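PDB 2Q5C: NtrC family transcriptional regulator, which probably regulates transcription by binding specific DNA sequences and ATP, this chain being its N-terminal, propionate catabolism activator-type region. Local coordinates for residues 14-19 / 171-176; 27-32 / 175-180; 121-126 / 132-137. All coordinates share one frame; numbering follows the deposited sequence.

Contact 1. Residues 14-19 / 171-176. With SO4 (sulfate ion), chain G.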
loop_
_atom_site.group_PDB
_atom_site.type_symbol
_atom_site.label_atom_id
_atom_site.label_comp_id
_atom_site.label_asym_id
_atom_site.label_seq_id
_atom_site.Cartn_x
_atom_site.Cartn_y
_atom_site.Cartn_z
ATOM N N GLU A 14 -8.211 6.242 1.710
ATOM C CA GLU A 14 -9.395 7.013 1.333
ATOM C C GLU A 14 -9.108 8.045 0.255
ATOM O O GLU A 14 -9.952 8.288 -0.616
ATOM C CB GLU A 14 -10.043 7.673 2.556
ATOM C CG GLU A 14 -10.552 6.667 3.595
ATOM C CD GLU A 14 -11.608 5.686 3.058
ATOM O OE1 GLU A 14 -12.509 6.109 2.293
ATOM O OE2 GLU A 14 -11.552 4.479 3.408
ATOM N N ASN A 15 -7.922 8.645 0.284
ATOM C CA ASN A 15 -7.604 9.672 -0.709
ATOM C C ASN A 15 -7.521 9.075 -2.107
ATOM O O ASN A 15 -8.062 9.638 -3.070
ATOM C CB ASN A 15 -6.306 10.390 -0.355
ATOM C CG ASN A 15 -6.502 11.416 0.745
ATOM O OD1 ASN A 15 -7.634 11.696 1.174
ATOM N ND2 ASN A 15 -5.396 11.992 1.208
ATOM N N LEU A 16 -6.877 7.913 -2.209
ATOM C CA LEU A 16 -6.805 7.195 -3.483
ATOM C C LEU A 16 -8.160 6.753 -3.932
ATOM O O LEU A 16 -8.482 6.886 -5.105
ATOM C CB LEU A 16 -5.882 5.971 -3.434
ATOM C CG LEU A 16 -4.372 6.142 -3.274
ATOM C CD1 LEU A 16 -3.693 4.783 -3.309
ATOM C CD2 LEU A 16 -3.846 7.033 -4.377
ATOM N N LEU A 17 -8.957 6.223 -3.000
ATOM C CA LEU A 17 -10.278 5.725 -3.362
ATOM C C LEU A 17 -11.172 6.837 -3.870
ATOM O O LEU A 17 -11.929 6.627 -4.802
ATOM C CB LEU A 17 -10.952 4.982 -2.196
ATOM C CG LEU A 17 -10.231 3.682 -1.761
ATOM C CD1 LEU A 17 -10.673 3.218 -0.367
ATOM C CD2 LEU A 17 -10.441 2.564 -2.793
ATOM N N ASN A 18 -11.071 8.033 -3.286
ATOM C CA ASN A 18 -11.899 9.136 -3.772
ATOM C C ASN A 18 -11.373 9.785 -5.055
ATOM O O ASN A 18 -12.140 10.335 -5.847
ATOM C CB ASN A 18 -12.090 10.198 -2.690
ATOM C CG ASN A 18 -12.812 9.670 -1.472
ATOM O OD1 ASN A 18 -12.427 9.968 -0.337
ATOM N ND2 ASN A 18 -13.872 8.895 -1.694
ATOM N N LEU A 19 -10.064 9.728 -5.270
ATOM C CA LEU A 19 -9.486 10.255 -6.492
ATOM C C LEU A 19 -9.794 9.365 -7.728
ATOM O O LEU A 19 -9.980 9.851 -8.843
ATOM C CB LEU A 19 -7.971 10.390 -6.315
ATOM C CG LEU A 19 -7.153 10.814 -7.535
ATOM C CD1 LEU A 19 -7.593 12.215 -8.048
ATOM C CD2 LEU A 19 -5.680 10.828 -7.163
ATOM N N GLU A 171 0.292 11.175 -8.529
ATOM C CA GLU A 171 1.137 10.792 -9.638
ATOM C C GLU A 171 1.300 9.273 -9.696
ATOM O O GLU A 171 1.251 8.675 -10.775
ATOM C CB GLU A 171 2.474 11.524 -9.565
ATOM C CG GLU A 171 3.387 11.266 -10.746
ATOM C CD GLU A 171 2.849 11.752 -12.103
ATOM O OE1 GLU A 171 1.940 12.626 -12.165
ATOM O OE2 GLU A 171 3.379 11.245 -13.126
ATOM N N SER A 172 1.473 8.637 -8.542
ATOM C CA SER A 172 1.603 7.180 -8.474
ATOM C C SER A 172 0.338 6.484 -9.024
ATOM O O SER A 172 0.404 5.471 -9.757
ATOM C CB SER A 172 1.859 6.754 -7.017
ATOM O OG SER A 172 3.174 7.135 -6.605
ATOM N N LEU A 173 -0.827 7.019 -8.691
ATOM C CA LEU A 173 -2.067 6.415 -9.163
ATOM C C LEU A 173 -2.249 6.643 -10.659
ATOM O O LEU A 173 -2.652 5.714 -11.358
ATOM C CB LEU A 173 -3.263 6.952 -8.369
ATOM C CG LEU A 173 -4.622 6.337 -8.736
ATOM C CD1 LEU A 173 -4.594 4.798 -8.623
ATOM C CD2 LEU A 173 -5.709 6.916 -7.832
ATOM N N ARG A 174 -1.911 7.834 -11.161
ATOM C CA ARG A 174 -1.948 8.055 -12.630
ATOM C C ARG A 174 -1.043 7.103 -13.373
ATOM O O ARG A 174 -1.441 6.560 -14.430
ATOM C CB ARG A 174 -1.578 9.500 -12.960
ATOM C CG ARG A 174 -2.648 10.502 -12.556
ATOM C CD ARG A 174 -2.199 11.918 -12.944
ATOM N NE ARG A 174 -3.269 12.863 -12.683
ATOM C CZ ARG A 174 -4.232 13.148 -13.560
ATOM N NH1 ARG A 174 -4.250 12.562 -14.759
ATOM N NH2 ARG A 174 -5.173 14.013 -13.228
ATOM N N ARG A 175 0.162 6.876 -12.842
ATOM C CA ARG A 175 1.095 5.943 -13.493
ATOM C C ARG A 175 0.543 4.536 -13.512
ATOM O O ARG A 175 0.699 3.806 -14.502
ATOM C CB ARG A 175 2.468 5.957 -12.812
ATOM C CG ARG A 175 3.223 7.280 -12.950
ATOM C CD ARG A 175 4.670 7.111 -12.507
ATOM N NE ARG A 175 4.829 7.078 -11.052
ATOM C CZ ARG A 175 5.247 8.109 -10.315
ATOM N NH1 ARG A 175 5.553 9.268 -10.900
ATOM N NH2 ARG A 175 5.369 7.980 -8.994
ATOM N N ALA A 176 -0.095 4.116 -12.417
ATOM C CA ALA A 176 -0.663 2.765 -12.365
ATOM C C ALA A 176 -1.810 2.607 -13.355
ATOM O O ALA A 176 -1.972 1.550 -13.979
ATOM C CB ALA A 176 -1.110 2.424 -10.929
HETATM S S SO4 G . -1.413 11.344 -16.781
HETATM O O1 SO4 G . -0.133 10.779 -16.358
HETATM O O2 SO4 G . -2.528 10.678 -16.109
HETATM O O3 SO4 G . -1.406 12.769 -16.454
HETATM O O4 SO4 G . -1.584 11.164 -18.224
#

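Contact 2. Residues 27-32 / 175-180. With SO4 (sulfate ion), chain G.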
loop_
_atom_site.group_PDB
_atom_site.type_symbol
_atom_site.label_atom_id
_atom_site.label_comp_id
_atom_site.label_asym_id
_atom_site.label_seq_id
_atom_site.Cartn_x
_atom_site.Cartn_y
_atom_site.Cartn_z
ATOM N N LYS A 27 -9.921 9.396 -18.154
ATOM C CA LYS A 27 -9.388 8.319 -18.968
ATOM C C LYS A 27 -10.455 7.383 -19.561
ATOM O O LYS A 27 -10.120 6.371 -20.191
ATOM C CB LYS A 27 -8.329 7.540 -18.170
ATOM C CG LYS A 27 -7.220 8.414 -17.555
ATOM C CD LYS A 27 -6.382 9.153 -18.592
ATOM C CE LYS A 27 -5.269 9.972 -17.910
ATOM N NZ LYS A 27 -4.765 11.130 -18.725
ATOM N N ASN A 28 -11.723 7.743 -19.371
ATOM C CA ASN A 28 -12.869 6.998 -19.927
ATOM C C ASN A 28 -12.856 5.486 -19.621
ATOM O O ASN A 28 -12.859 4.654 -20.521
ATOM C CB ASN A 28 -13.049 7.291 -21.441
ATOM C CG ASN A 28 -14.410 6.805 -21.988
ATOM O OD1 ASN A 28 -15.439 6.849 -21.295
ATOM N ND2 ASN A 28 -14.408 6.328 -23.233
ATOM N N PHE A 29 -12.809 5.127 -18.339
ATOM C CA PHE A 29 -13.064 3.738 -17.937
ATOM C C PHE A 29 -14.034 3.763 -16.764
ATOM O O PHE A 29 -14.210 4.805 -16.125
ATOM C CB PHE A 29 -11.779 2.950 -17.598
ATOM C CG PHE A 29 -11.040 3.468 -16.394
ATOM C CD1 PHE A 29 -11.388 3.028 -15.121
ATOM C CD2 PHE A 29 -10.002 4.391 -16.537
ATOM C CE1 PHE A 29 -10.697 3.494 -13.991
ATOM C CE2 PHE A 29 -9.305 4.872 -15.414
ATOM C CZ PHE A 29 -9.652 4.427 -14.148
ATOM N N ILE A 30 -14.684 2.636 -16.502
ATOM C CA ILE A 30 -15.623 2.504 -15.400
ATOM C C ILE A 30 -14.810 2.145 -14.177
ATOM O O ILE A 30 -14.132 1.125 -14.184
ATOM C CB ILE A 30 -16.674 1.391 -15.677
ATOM C CG1 ILE A 30 -17.437 1.680 -16.982
ATOM C CG2 ILE A 30 -17.604 1.250 -14.483
ATOM C CD1 ILE A 30 -18.160 0.477 -17.532
ATOM N N PRO A 31 -14.889 2.945 -13.102
ATOM C CA PRO A 31 -14.167 2.616 -11.879
ATOM C C PRO A 31 -14.952 1.711 -10.963
ATOM O O PRO A 31 -16.180 1.844 -10.819
ATOM C CB PRO A 31 -14.019 3.973 -11.200
ATOM C CG PRO A 31 -15.300 4.722 -11.594
ATOM C CD PRO A 31 -15.651 4.216 -12.968
ATOM N N ILE A 32 -14.236 0.823 -10.292
ATOM C CA ILE A 32 -14.760 0.034 -9.192
ATOM C C ILE A 32 -13.799 0.296 -8.051
ATOM O O ILE A 32 -12.587 0.239 -8.262
ATOM C CB ILE A 32 -14.807 -1.482 -9.525
ATOM C CG1 ILE A 32 -15.797 -1.749 -10.675
ATOM C CG2 ILE A 32 -15.237 -2.268 -8.299
ATOM C CD1 ILE A 32 -15.224 -1.630 -12.099
ATOM N N ARG A 175 0.162 6.876 -12.842
ATOM C CA ARG A 175 1.095 5.943 -13.493
ATOM C C ARG A 175 0.543 4.536 -13.512
ATOM O O ARG A 175 0.699 3.806 -14.502
ATOM C CB ARG A 175 2.468 5.957 -12.812
ATOM C CG ARG A 175 3.223 7.280 -12.950
ATOM C CD ARG A 175 4.670 7.111 -12.507
ATOM N NE ARG A 175 4.829 7.078 -11.052
ATOM C CZ ARG A 175 5.247 8.109 -10.315
ATOM N NH1 ARG A 175 5.553 9.268 -10.900
ATOM N NH2 ARG A 175 5.369 7.980 -8.994
ATOM N N ALA A 176 -0.095 4.116 -12.417
ATOM C CA ALA A 176 -0.663 2.765 -12.365
ATOM C C ALA A 176 -1.810 2.607 -13.355
ATOM O O ALA A 176 -1.972 1.550 -13.979
ATOM C CB ALA A 176 -1.110 2.424 -10.929
ATOM N N ILE A 177 -2.613 3.651 -13.513
ATOM C CA ILE A 177 -3.705 3.613 -14.487
ATOM C C ILE A 177 -3.148 3.488 -15.888
ATOM O O ILE A 177 -3.648 2.665 -16.661
ATOM C CB ILE A 177 -4.636 4.835 -14.343
ATOM C CG1 ILE A 177 -5.439 4.702 -13.044
ATOM C CG2 ILE A 177 -5.570 4.980 -15.553
ATOM C CD1 ILE A 177 -6.154 5.985 -12.642
ATOM N N GLU A 178 -2.123 4.283 -16.198
ATOM C CA GLU A 178 -1.467 4.173 -17.509
ATOM C C GLU A 178 -0.975 2.755 -17.746
ATOM O O GLU A 178 -1.188 2.188 -18.826
ATOM C CB GLU A 178 -0.325 5.188 -17.641
ATOM C CG GLU A 178 0.163 5.371 -19.113
ATOM C CD GLU A 178 1.496 6.120 -19.255
ATOM O OE1 GLU A 178 2.092 6.576 -18.237
ATOM O OE2 GLU A 178 1.969 6.234 -20.422
ATOM N N GLU A 179 -0.324 2.157 -16.753
ATOM C CA GLU A 179 0.180 0.798 -16.892
ATOM C C GLU A 179 -0.965 -0.181 -17.135
ATOM O O GLU A 179 -0.890 -1.054 -18.008
ATOM C CB GLU A 179 0.962 0.407 -15.647
ATOM C CG GLU A 179 1.607 -0.939 -15.726
ATOM C CD GLU A 179 2.371 -1.269 -14.466
ATOM O OE1 GLU A 179 2.716 -0.335 -13.692
ATOM O OE2 GLU A 179 2.608 -2.469 -14.240
ATOM N N ALA A 180 -2.060 -0.029 -16.400
ATOM C CA ALA A 180 -3.201 -0.922 -16.541
ATOM C C ALA A 180 -3.781 -0.800 -17.923
ATOM O O ALA A 180 -4.092 -1.829 -18.548
ATOM C CB ALA A 180 -4.299 -0.541 -15.465
HETATM S S SO4 G . -1.413 11.344 -16.781
HETATM O O1 SO4 G . -0.133 10.779 -16.358
HETATM O O2 SO4 G . -2.528 10.678 -16.109
HETATM O O3 SO4 G . -1.406 12.769 -16.454
HETATM O O4 SO4 G . -1.584 11.164 -18.224
#

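Contact 3. Residues 121-126 / 132-137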
loop_
_atom_site.group_PDB
_atom_site.type_symbol
_atom_site.label_atom_id
_atom_site.label_comp_id
_atom_site.label_asym_id
_atom_site.label_seq_id
_atom_site.Cartn_x
_atom_site.Cartn_y
_atom_site.Cartn_z
ATOM N N LYS A 121 14.548 1.658 13.553
ATOM C CA LYS A 121 14.778 0.215 13.513
ATOM C C LYS A 121 13.881 -0.335 12.423
ATOM O O LYS A 121 12.681 -0.109 12.431
ATOM C CB LYS A 121 14.478 -0.448 14.849
ATOM C CG LYS A 121 14.898 -1.917 14.893
ATOM C CD LYS A 121 15.219 -2.375 16.328
ATOM C CE LYS A 121 15.814 -3.792 16.378
ATOM N NZ LYS A 121 16.984 -3.992 15.469
ATOM N N GLU A 122 14.482 -1.033 11.472
ATOM C CA GLU A 122 13.742 -1.574 10.336
ATOM C C GLU A 122 13.347 -3.017 10.614
ATOM O O GLU A 122 14.154 -3.817 11.126
ATOM C CB GLU A 122 14.627 -1.473 9.104
ATOM C CG GLU A 122 13.998 -2.048 7.835
ATOM C CD GLU A 122 14.974 -2.035 6.684
ATOM O OE1 GLU A 122 15.263 -0.932 6.162
ATOM O OE2 GLU A 122 15.482 -3.116 6.319
ATOM N N PHE A 123 12.100 -3.343 10.295
ATOM C CA PHE A 123 11.578 -4.697 10.418
ATOM C C PHE A 123 10.973 -5.071 9.085
ATOM O O PHE A 123 10.289 -4.256 8.469
ATOM C CB PHE A 123 10.478 -4.770 11.481
ATOM C CG PHE A 123 10.906 -4.328 12.876
ATOM C CD1 PHE A 123 11.164 -5.269 13.867
ATOM C CD2 PHE A 123 11.014 -2.976 13.193
ATOM C CE1 PHE A 123 11.527 -4.856 15.168
ATOM C CE2 PHE A 123 11.387 -2.561 14.484
ATOM C CZ PHE A 123 11.647 -3.507 15.468
ATOM N N LEU A 124 11.229 -6.287 8.631
ATOM C CA LEU A 124 10.656 -6.788 7.370
ATOM C C LEU A 124 9.641 -7.893 7.634
ATOM O O LEU A 124 9.812 -8.683 8.563
ATOM C CB LEU A 124 11.758 -7.287 6.432
ATOM C CG LEU A 124 12.825 -6.276 5.992
ATOM C CD1 LEU A 124 13.864 -6.924 5.095
ATOM C CD2 LEU A 124 12.199 -5.053 5.297
ATOM N N PHE A 125 8.565 -7.951 6.850
ATOM C CA PHE A 125 7.583 -9.029 6.951
ATOM C C PHE A 125 7.295 -9.548 5.550
ATOM O O PHE A 125 7.460 -8.816 4.570
ATOM C CB PHE A 125 6.306 -8.637 7.715
ATOM C CG PHE A 125 5.333 -7.762 6.934
ATOM C CD1 PHE A 125 4.137 -8.280 6.434
ATOM C CD2 PHE A 125 5.603 -6.412 6.733
ATOM C CE1 PHE A 125 3.235 -7.469 5.733
ATOM C CE2 PHE A 125 4.696 -5.591 6.007
ATOM C CZ PHE A 125 3.530 -6.117 5.513
ATOM N N SER A 126 6.930 -10.823 5.463
ATOM C CA SER A 126 6.685 -11.464 4.170
ATOM C C SER A 126 5.293 -12.029 4.015
ATOM O O SER A 126 4.945 -12.513 2.926
ATOM C CB SER A 126 7.714 -12.572 3.911
ATOM O OG SER A 126 8.967 -11.993 3.587
ATOM N N THR A 132 0.919 -9.432 13.527
ATOM C CA THR A 132 0.645 -9.271 14.962
ATOM C C THR A 132 1.912 -9.545 15.760
ATOM O O THR A 132 2.225 -8.812 16.708
ATOM C CB THR A 132 -0.496 -10.166 15.439
ATOM O OG1 THR A 132 -0.211 -11.518 15.067
ATOM C CG2 THR A 132 -1.813 -9.725 14.801
ATOM N N THR A 133 2.669 -10.558 15.360
ATOM C CA THR A 133 3.912 -10.914 16.074
ATOM C C THR A 133 4.959 -9.822 15.915
ATOM O O THR A 133 5.676 -9.465 16.854
ATOM C CB THR A 133 4.483 -12.253 15.545
ATOM O OG1 THR A 133 3.509 -13.272 15.745
ATOM C CG2 THR A 133 5.794 -12.634 16.247
ATOM N N LEU A 134 5.076 -9.288 14.709
ATOM C CA LEU A 134 6.008 -8.229 14.459
ATOM C C LEU A 134 5.732 -6.982 15.286
ATOM O O LEU A 134 6.674 -6.343 15.771
ATOM C CB LEU A 134 5.992 -7.914 12.966
ATOM C CG LEU A 134 7.196 -7.122 12.514
ATOM C CD1 LEU A 134 8.499 -7.862 12.874
ATOM C CD2 LEU A 134 7.099 -6.919 11.002
ATOM N N ILE A 135 4.467 -6.619 15.441
ATOM C CA ILE A 135 4.060 -5.485 16.296
ATOM C C ILE A 135 4.456 -5.762 17.752
ATOM O O ILE A 135 5.023 -4.896 18.422
ATOM C CB ILE A 135 2.557 -5.108 16.114
ATOM C CG1 ILE A 135 2.344 -4.516 14.694
ATOM C CG2 ILE A 135 2.062 -4.134 17.188
ATOM C CD1 ILE A 135 3.225 -3.294 14.381
ATOM N N SER A 136 4.216 -6.985 18.218
ATOM C CA SER A 136 4.716 -7.354 19.555
ATOM C C SER A 136 6.209 -7.203 19.672
ATOM O O SER A 136 6.709 -6.725 20.700
ATOM C CB SER A 136 4.319 -8.789 19.891
ATOM O OG SER A 136 2.921 -8.851 20.117
ATOM N N LYS A 137 6.948 -7.592 18.646
ATOM C CA LYS A 137 8.387 -7.422 18.663
ATOM C C LYS A 137 8.754 -5.955 18.832
ATOM O O LYS A 137 9.644 -5.615 19.590
ATOM C CB LYS A 137 9.046 -8.012 17.400
ATOM C CG LYS A 137 10.521 -8.141 17.548
ATOM C CD LYS A 137 11.146 -8.772 16.320
ATOM C CE LYS A 137 12.598 -8.971 16.541
ATOM N NZ LYS A 137 13.222 -9.640 15.356
#

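Contact 1. Residues 14-19 / 171-176
Arg174 NH1 has two partners, a bound sulfate ion and Glu26, the latter in a salt bridge. The sulfate bond, Arg174 NH1 to SO4 O2, measures 2.9 Å with an N-H...O angle of 158°, and the oxygen lies at the guanidinium edge, in its plane. The aliphatic part of the same side chain runs beside the anion: it is extended from CG to NE (chi2 -179°), which carries Arg174 CD to 3.4 Å from SO4 O2. Glu170 takes the NE side in a further salt bridge, so carboxylates and the sulfate together would fix the rotation of the guanidinium. The ion probably came from the crystallisation liquor. Next to this polar cluster in sequence, Leu173 makes the apolar contact between helix 14-27, which follows the first strand of a four-stranded parallel sheet, and the C-terminal helix 170-187, which returns from the second alpha/beta lobe to pack on the first. Leu173 CD2 lies 3.9 Å from Leu16 CD2 and 4.0 Å from Leu19 CD2, bridging two leucines that follow each other about one helical turn apart. The same Leu173 methyl rests 3.9 Å from Leu16 O, against the backbone of the opposing helix. Setting CG of Leu173 anti to the backbone N (chi1 -177°) sends the branch across to helix 14-27, where it and each of the two leucines run past one another, pointing opposite ways. Leu16 CD2 also reaches Leu173 CB at 4.0 Å. Phe20 and Leu23 extend the apolar surface that helix 14-27 offers Leu173, while Ile76 of strand 73-76 also touches it.

Contact 2. Residues 27-32 / 175-180
The turn that links helix 14-27 to strand 30-35, inside the beta-alpha-beta unit begun by strand 6-11, meets the C-terminal helix 170-187 through Lys27, Phe29 and Ile177. Asn28, the first residue to leave the helix, has a positive phi (52°) and swings the chain round, and Lys27 and Phe29, which flank it, both point their CB atoms toward the helix. Phe29 CE2 comes 3.7 Å from Ile177 CG2, an oblique approach to the ring, and Phe29 CZ stands 4.1 Å from Ile177 CD1. Both branches of the isoleucine thus meet neighbouring ring atoms, and the two side chains cross at about a right angle. At the exposed Lys27, CG grazes Ile177 CG2 at 4.3 Å. The lysine chain bends at chi2 (-62°) and its end reaches the bound sulfate, where Lys27 NZ donates to SO4 O4 at 3.2 Å. Helix 14-27 adds Phe20 and Ala24 against Phe29 and Leu23 against Ile177. Ile7 of strand 6-11 also touches Phe29, and Ile74 of strand 73-76 meets Ala176 and Ala180 of the helix.

Contact 3. Residues 121-126 / 132-137
Strand 121-125 and helix 132-137 run almost antiparallel: the axes of these short segments make an angle of 166° and approach to 9.8 Å, as expected when a helix doubles back over the strand that precedes it. Leu134 occupies the middle of the contact and straddles two phenylalanines with its two methyls. CG lies anti to the backbone N (chi1 -163°), directing the fork at the strand: Leu134 CD1 lies 3.8 Å from Phe123 CD1, while Leu134 CD2 reaches Phe125 CB, also at 3.8 Å. The CD1 methyl approaches the Phe123 ring obliquely, and Phe123 CB sits against the fork, 4.0 Å from Leu134 CD2. One turn on, the extended chain of Lys137 crosses to the same ring, Lys137 CD meeting Phe123 CE1 at 4.1 Å near the plane of the ring, so the aliphatic part of the lysine borders one edge of it. Toward residues 132-137 Phe125 presents its CB, while its ring turns away to meet Tyr102 edge-to-face, with a glycerol, probably from the crystallisation liquor, about 4 Å from the side chain. The contact lies at an outermost strand of the second parallel sheet: strand 119-125 pairs with strand 96-102, whose Ile100 touches both Leu134 and Phe125, while Val152 of the neighbouring helix 150-158 packs against Phe125 and Ile135.

How the contacts relate
From the N terminus the chain enters the first parallel sheet and passes through 14-19 and 27-32, one shortly after the other, long before their partners appear. After the four strands of the first sheet are laid down, the chain builds a second four-stranded sheet of the same 2-1-3-4 order, and there contact 3 closes a short local loop between a strand and its following helix. Helix 170-187 then returns to the first lobe, closing contact 1 and, further along, contact 2. These two long loops cross, share Arg175 and Ala176, and meet at one sulfate; contact 3 falls within both. Its centre is about 27 Å from that of contact 1, across the chain's centre.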